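Local structure of hydroxylase (Rhodococcus sp., 2OR0) at residues Trp107-Glu119 against Tyr222-Gln236. The protein probably acts as a flavin-dependent hydroxylase related to the acyl-CoA dehydrogenases, using reduced flavin to insert one atom of molecular oxygen into its substrate. Sequence-based numbering, arbitrary orientation.
With ACT (acetate ion), chain C.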
loop_
_atom_site.group_PDB
_atom_site.type_symbol
_atom_site.label_atom_id
_atom_site.label_comp_id
_atom_site.label_asym_id
_atom_site.label_seq_id
_atom_site.Cartn_x
_atom_site.Cartn_y
_atom_site.Cartn_z
ATOM N N TRP A 107 6.838 4.942 8.346
ATOM C CA TRP A 107 7.533 5.972 7.607
ATOM C C TRP A 107 7.011 7.365 8.003
ATOM O O TRP A 107 7.799 8.284 8.273
ATOM C CB TRP A 107 7.457 5.711 6.090
ATOM C CG TRP A 107 8.168 6.753 5.308
ATOM C CD1 TRP A 107 9.509 6.783 4.982
ATOM C CD2 TRP A 107 7.587 7.931 4.738
ATOM N NE1 TRP A 107 9.779 7.921 4.262
ATOM C CE2 TRP A 107 8.627 8.646 4.107
ATOM C CE3 TRP A 107 6.280 8.460 4.711
ATOM C CZ2 TRP A 107 8.406 9.860 3.448
ATOM C CZ3 TRP A 107 6.063 9.655 4.059
ATOM C CH2 TRP A 107 7.114 10.344 3.427
ATOM N N GLU A 108 5.688 7.528 8.037
ATOM C CA GLU A 108 5.119 8.816 8.403
ATOM C C GLU A 108 5.318 9.116 9.912
ATOM O O GLU A 108 5.625 10.236 10.275
ATOM C CB GLU A 108 3.641 8.930 8.036
ATOM C CG GLU A 108 3.079 10.320 8.359
ATOM C CD GLU A 108 1.658 10.533 7.879
ATOM O OE1 GLU A 108 1.132 9.675 7.139
ATOM O OE2 GLU A 108 1.060 11.562 8.237
ATOM N N LEU A 109 5.158 8.109 10.766
ATOM C CA LEU A 109 5.313 8.312 12.195
ATOM C C LEU A 109 6.732 8.783 12.511
ATOM O O LEU A 109 6.961 9.416 13.536
ATOM C CB LEU A 109 5.048 7.030 12.953
ATOM C CG LEU A 109 4.630 7.240 14.415
ATOM C CD1 LEU A 109 3.201 7.849 14.515
ATOM C CD2 LEU A 109 4.752 5.934 15.192
ATOM N N ALA A 110 7.680 8.457 11.632
ATOM C CA ALA A 110 9.075 8.826 11.835
ATOM C C ALA A 110 9.185 10.311 12.015
ATOM O O ALA A 110 10.034 10.761 12.765
ATOM C CB ALA A 110 9.958 8.361 10.684
ATOM N N PHE A 111 8.320 11.067 11.341
ATOM C CA PHE A 111 8.298 12.516 11.513
ATOM C C PHE A 111 7.074 13.044 12.278
ATOM O O PHE A 111 6.755 14.235 12.207
ATOM C CB PHE A 111 8.559 13.295 10.198
ATOM C CG PHE A 111 7.622 12.958 9.047
ATOM C CD1 PHE A 111 6.438 13.691 8.845
ATOM C CD2 PHE A 111 7.954 11.956 8.135
ATOM C CE1 PHE A 111 5.607 13.430 7.782
ATOM C CE2 PHE A 111 7.105 11.662 7.049
ATOM C CZ PHE A 111 5.929 12.402 6.875
ATOM N N ALA A 112 6.405 12.147 12.999
ATOM C CA ALA A 112 5.422 12.562 14.015
ATOM C C ALA A 112 6.169 12.901 15.325
ATOM O O ALA A 112 7.349 12.535 15.497
ATOM C CB ALA A 112 4.376 11.463 14.258
ATOM N N ASP A 113 5.477 13.588 16.236
ATOM C CA ASP A 113 6.030 13.937 17.549
ATOM C C ASP A 113 6.743 12.779 18.208
ATOM O O ASP A 113 6.206 11.661 18.276
ATOM C CB ASP A 113 4.940 14.457 18.484
ATOM C CG ASP A 113 5.508 15.214 19.676
ATOM O OD1 ASP A 113 5.999 14.552 20.612
ATOM O OD2 ASP A 113 5.449 16.465 19.660
ATOM N N PRO A 114 7.965 13.035 18.718
ATOM C CA PRO A 114 8.699 11.946 19.370
ATOM C C PRO A 114 7.897 11.244 20.472
ATOM O O PRO A 114 8.127 10.068 20.742
ATOM C CB PRO A 114 9.961 12.639 19.940
ATOM C CG PRO A 114 10.156 13.843 19.094
ATOM C CD PRO A 114 8.735 14.299 18.686
ATOM N N GLN A 115 6.959 11.946 21.098
ATOM C CA GLN A 115 6.182 11.315 22.164
ATOM C C GLN A 115 5.260 10.177 21.679
ATOM O O GLN A 115 5.102 9.161 22.371
ATOM C CB GLN A 115 5.396 12.347 22.971
ATOM C CG GLN A 115 4.804 11.784 24.265
ATOM C CD GLN A 115 4.055 12.834 25.076
ATOM O OE1 GLN A 115 4.049 14.019 24.735
ATOM N NE2 GLN A 115 3.408 12.394 26.151
ATOM N N VAL A 116 4.645 10.349 20.507
ATOM C CA VAL A 116 3.740 9.315 20.010
ATOM C C VAL A 116 4.528 8.100 19.492
ATOM O O VAL A 116 4.080 6.954 19.629
ATOM C CB VAL A 116 2.677 9.886 19.025
ATOM C CG1 VAL A 116 3.313 10.423 17.754
ATOM C CG2 VAL A 116 1.553 8.846 18.728
ATOM N N GLN A 117 5.723 8.349 18.943
ATOM C CA GLN A 117 6.575 7.259 18.462
ATOM C C GLN A 117 6.941 6.362 19.643
ATOM O O GLN A 117 6.980 5.138 19.520
ATOM C CB GLN A 117 7.857 7.791 17.792
ATOM C CG GLN A 117 7.660 8.839 16.699
ATOM C CD GLN A 117 8.942 9.115 15.924
ATOM O OE1 GLN A 117 9.740 8.205 15.683
ATOM N NE2 GLN A 117 9.140 10.360 15.522
ATOM N N GLU A 118 7.198 6.996 20.790
ATOM C CA GLU A 118 7.538 6.296 22.029
ATOM C C GLU A 118 6.313 5.541 22.556
ATOM O O GLU A 118 6.417 4.387 22.975
ATOM C CB GLU A 118 8.088 7.317 23.053
ATOM C CG GLU A 118 8.579 6.758 24.402
ATOM C CD GLU A 118 9.567 5.580 24.281
ATOM O OE1 GLU A 118 10.424 5.581 23.366
ATOM O OE2 GLU A 118 9.490 4.653 25.128
ATOM N N GLU A 119 5.143 6.171 22.509
ATOM C CA GLU A 119 3.903 5.482 22.910
ATOM C C GLU A 119 3.636 4.212 22.087
ATOM O O GLU A 119 3.266 3.158 22.633
ATOM C CB GLU A 119 2.709 6.433 22.809
ATOM C CG GLU A 119 2.656 7.464 23.923
ATOM C CD GLU A 119 1.574 8.504 23.710
ATOM O OE1 GLU A 119 1.084 8.660 22.569
ATOM O OE2 GLU A 119 1.214 9.177 24.693
ATOM N N TYR A 222 -0.197 16.398 20.243
ATOM C CA TYR A 222 1.049 15.713 19.887
ATOM C C TYR A 222 0.831 14.393 19.111
ATOM O O TYR A 222 1.793 13.811 18.590
ATOM C CB TYR A 222 1.936 15.492 21.130
ATOM C CG TYR A 222 1.517 14.350 22.045
ATOM C CD1 TYR A 222 1.911 13.050 21.785
ATOM C CD2 TYR A 222 0.742 14.593 23.196
ATOM C CE1 TYR A 222 1.523 12.005 22.608
ATOM C CE2 TYR A 222 0.357 13.562 24.028
ATOM C CZ TYR A 222 0.753 12.274 23.738
ATOM O OH TYR A 222 0.361 11.245 24.558
ATOM N N ARG A 223 -0.428 13.941 19.049
ATOM C CA ARG A 223 -0.817 12.738 18.289
ATOM C C ARG A 223 -1.448 13.077 16.947
ATOM O O ARG A 223 -2.137 12.254 16.350
ATOM C CB ARG A 223 -1.776 11.865 19.100
ATOM C CG ARG A 223 -1.089 11.079 20.190
ATOM C CD ARG A 223 -2.083 10.186 20.838
ATOM N NE ARG A 223 -1.568 9.525 22.024
ATOM C CZ ARG A 223 -2.338 8.883 22.908
ATOM N NH1 ARG A 223 -3.666 8.828 22.737
ATOM N NH2 ARG A 223 -1.782 8.287 23.963
ATOM N N THR A 224 -1.204 14.289 16.471
ATOM C CA THR A 224 -1.725 14.731 15.197
ATOM C C THR A 224 -0.607 15.301 14.320
ATOM O O THR A 224 0.446 15.718 14.830
ATOM C CB THR A 224 -2.867 15.781 15.352
ATOM O OG1 THR A 224 -2.325 17.077 15.590
ATOM C CG2 THR A 224 -3.813 15.430 16.491
ATOM N N LEU A 225 -0.835 15.278 13.011
ATOM C CA LEU A 225 -0.080 16.076 12.057
ATOM C C LEU A 225 -1.078 16.804 11.180
ATOM O O LEU A 225 -2.181 16.314 10.941
ATOM C CB LEU A 225 0.830 15.206 11.181
ATOM C CG LEU A 225 1.976 14.474 11.897
ATOM C CD1 LEU A 225 2.625 13.354 11.053
ATOM C CD2 LEU A 225 3.052 15.487 12.425
ATOM N N ASN A 226 -0.695 17.985 10.724
ATOM C CA ASN A 226 -1.446 18.708 9.741
ATOM C C ASN A 226 -1.263 17.996 8.370
ATOM O O ASN A 226 -0.128 17.883 7.873
ATOM C CB ASN A 226 -0.912 20.141 9.738
ATOM C CG ASN A 226 -1.546 21.013 8.722
ATOM O OD1 ASN A 226 -2.026 20.556 7.674
ATOM N ND2 ASN A 226 -1.552 22.310 9.007
ATOM N N ALA A 227 -2.363 17.523 7.771
ATOM C CA ALA A 227 -2.300 16.737 6.515
ATOM C C ALA A 227 -1.707 17.494 5.337
ATOM O O ALA A 227 -1.022 16.888 4.524
ATOM C CB ALA A 227 -3.677 16.170 6.122
ATOM N N ALA A 228 -1.990 18.791 5.225
ATOM C CA ALA A 228 -1.405 19.598 4.142
ATOM C C ALA A 228 0.120 19.755 4.282
ATOM O O ALA A 228 0.844 19.746 3.286
ATOM C CB ALA A 228 -2.082 20.957 4.024
ATOM N N LYS A 229 0.598 19.873 5.522
ATOM C CA LYS A 229 2.031 19.912 5.793
ATOM C C LYS A 229 2.706 18.565 5.524
ATOM O O LYS A 229 3.865 18.521 5.146
ATOM C CB LYS A 229 2.289 20.342 7.247
ATOM C CG LYS A 229 1.916 21.815 7.532
ATOM C CD LYS A 229 2.414 22.224 8.944
ATOM C CE LYS A 229 2.272 23.725 9.148
ATOM N NZ LYS A 229 2.674 24.086 10.539
ATOM N N VAL A 230 1.986 17.467 5.744
ATOM C CA VAL A 230 2.514 16.142 5.434
ATOM C C VAL A 230 2.723 16.044 3.911
ATOM O O VAL A 230 3.814 15.681 3.448
ATOM C CB VAL A 230 1.574 15.030 5.933
ATOM C CG1 VAL A 230 2.000 13.667 5.405
ATOM C CG2 VAL A 230 1.493 15.038 7.461
HETATM N N MSE A 231 1.683 16.403 3.155
HETATM C CA MSE A 231 1.687 16.370 1.688
HETATM C C MSE A 231 2.779 17.244 1.088
HETATM O O MSE A 231 3.504 16.802 0.181
HETATM C CB MSE A 231 0.325 16.821 1.119
HETATM C CG MSE A 231 0.125 16.518 -0.408
HETATM SE SE MSE A 231 0.301 14.579 -0.817
HETATM C CE MSE A 231 -1.149 13.929 0.353
ATOM N N ASP A 232 2.901 18.483 1.565
ATOM C CA ASP A 232 3.770 19.444 0.865
ATOM C C ASP A 232 5.191 19.557 1.372
ATOM O O ASP A 232 5.971 20.347 0.858
ATOM C CB ASP A 232 3.107 20.818 0.731
ATOM C CG ASP A 232 2.926 21.532 2.068
ATOM O OD1 ASP A 232 3.618 21.203 3.056
ATOM O OD2 ASP A 232 2.060 22.437 2.125
ATOM N N GLY A 233 5.539 18.753 2.359
ATOM C CA GLY A 233 6.914 18.696 2.847
ATOM C C GLY A 233 7.204 19.511 4.102
ATOM O O GLY A 233 8.250 19.326 4.722
ATOM N N ARG A 234 6.280 20.401 4.486
ATOM C CA ARG A 234 6.432 21.199 5.719
ATOM C C ARG A 234 6.530 20.400 7.032
ATOM O O ARG A 234 7.286 20.791 7.931
ATOM C CB ARG A 234 5.376 22.297 5.803
ATOM C CG ARG A 234 5.533 23.354 4.741
ATOM C CD ARG A 234 4.428 24.403 4.837
ATOM N NE ARG A 234 3.139 23.851 4.411
ATOM C CZ ARG A 234 1.947 24.178 4.919
ATOM N NH1 ARG A 234 1.830 25.062 5.903
ATOM N NH2 ARG A 234 0.854 23.599 4.444
ATOM N N ALA A 235 5.818 19.278 7.160
ATOM C CA ALA A 235 5.967 18.465 8.383
ATOM C C ALA A 235 7.367 17.843 8.500
ATOM O O ALA A 235 7.943 17.727 9.602
ATOM C CB ALA A 235 4.902 17.381 8.466
ATOM N N GLN A 236 7.903 17.420 7.358
ATOM C CA GLN A 236 9.235 16.855 7.320
ATOM C C GLN A 236 10.312 17.921 7.629
ATOM O O GLN A 236 11.258 17.638 8.338
ATOM C CB GLN A 236 9.468 16.198 5.958
ATOM C CG GLN A 236 8.905 14.782 5.899
ATOM C CD GLN A 236 8.483 14.400 4.497
ATOM O OE1 GLN A 236 7.673 15.089 3.867
ATOM N NE2 GLN A 236 9.021 13.303 4.005
HETATM C C ACT C . -2.030 25.127 6.645
HETATM O O ACT C . -1.998 25.045 5.397
HETATM O OXT ACT C . -1.027 25.650 7.162
HETATM C CH3 ACT C . -3.180 24.651 7.483
HETATM O O HOH W 1 6.750 17.213 11.861
HETATM O O HOH W 2 2.556 14.213 15.865
#
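Phe111 lies flat beneath the aliphatic part of Gln236: CG of Gln236 sits 3.6 Å from the ring centroid, almost on its normal, a CH-pi contact, and the amide beyond it stacks on the ring. Phe111 CG stands between its backbone N and carbonyl carbon (chi1 56°), which turns the ring toward residues 230-236; Glu108 O lies over the centre of the opposite face. Val230 CG1 meets the ring edge, and Ala235 CB approaches Phe111 CD1 obliquely at 4.0 Å. A glutamine suits this place because its CG methylene packs on the ring while NE2 donates to the backbone O of Met248 and of Phe246. Leu225 CD1 reaches Ala112 CB and the side chain of Glu108, whose OE2 is satisfied by His184; Leu225 CD2 lies near Phe111 O and Ala112 CA.

At the other end, the amide of Gln115 lies over one face of the Tyr222 ring, the planes 2° apart. Beside it, the extended Arg223 lays CG against Val116 CG2 and donates NE to Glu119 OE1 (2.8 Å, 151°), a salt bridge on the syn side of the carboxylate, somewhat out of its plane. Cut back to alanine, Arg223 would probably leave Glu119 without its cationic mate and Val116 CG2 without its packing partner. One water also joins Asp113 N to Tyr222 O and Thr224 O. Thus the turn between helices 105-109 and 114-121 is held by shape at its buried end, around Phe111, and by charge where it is partly exposed.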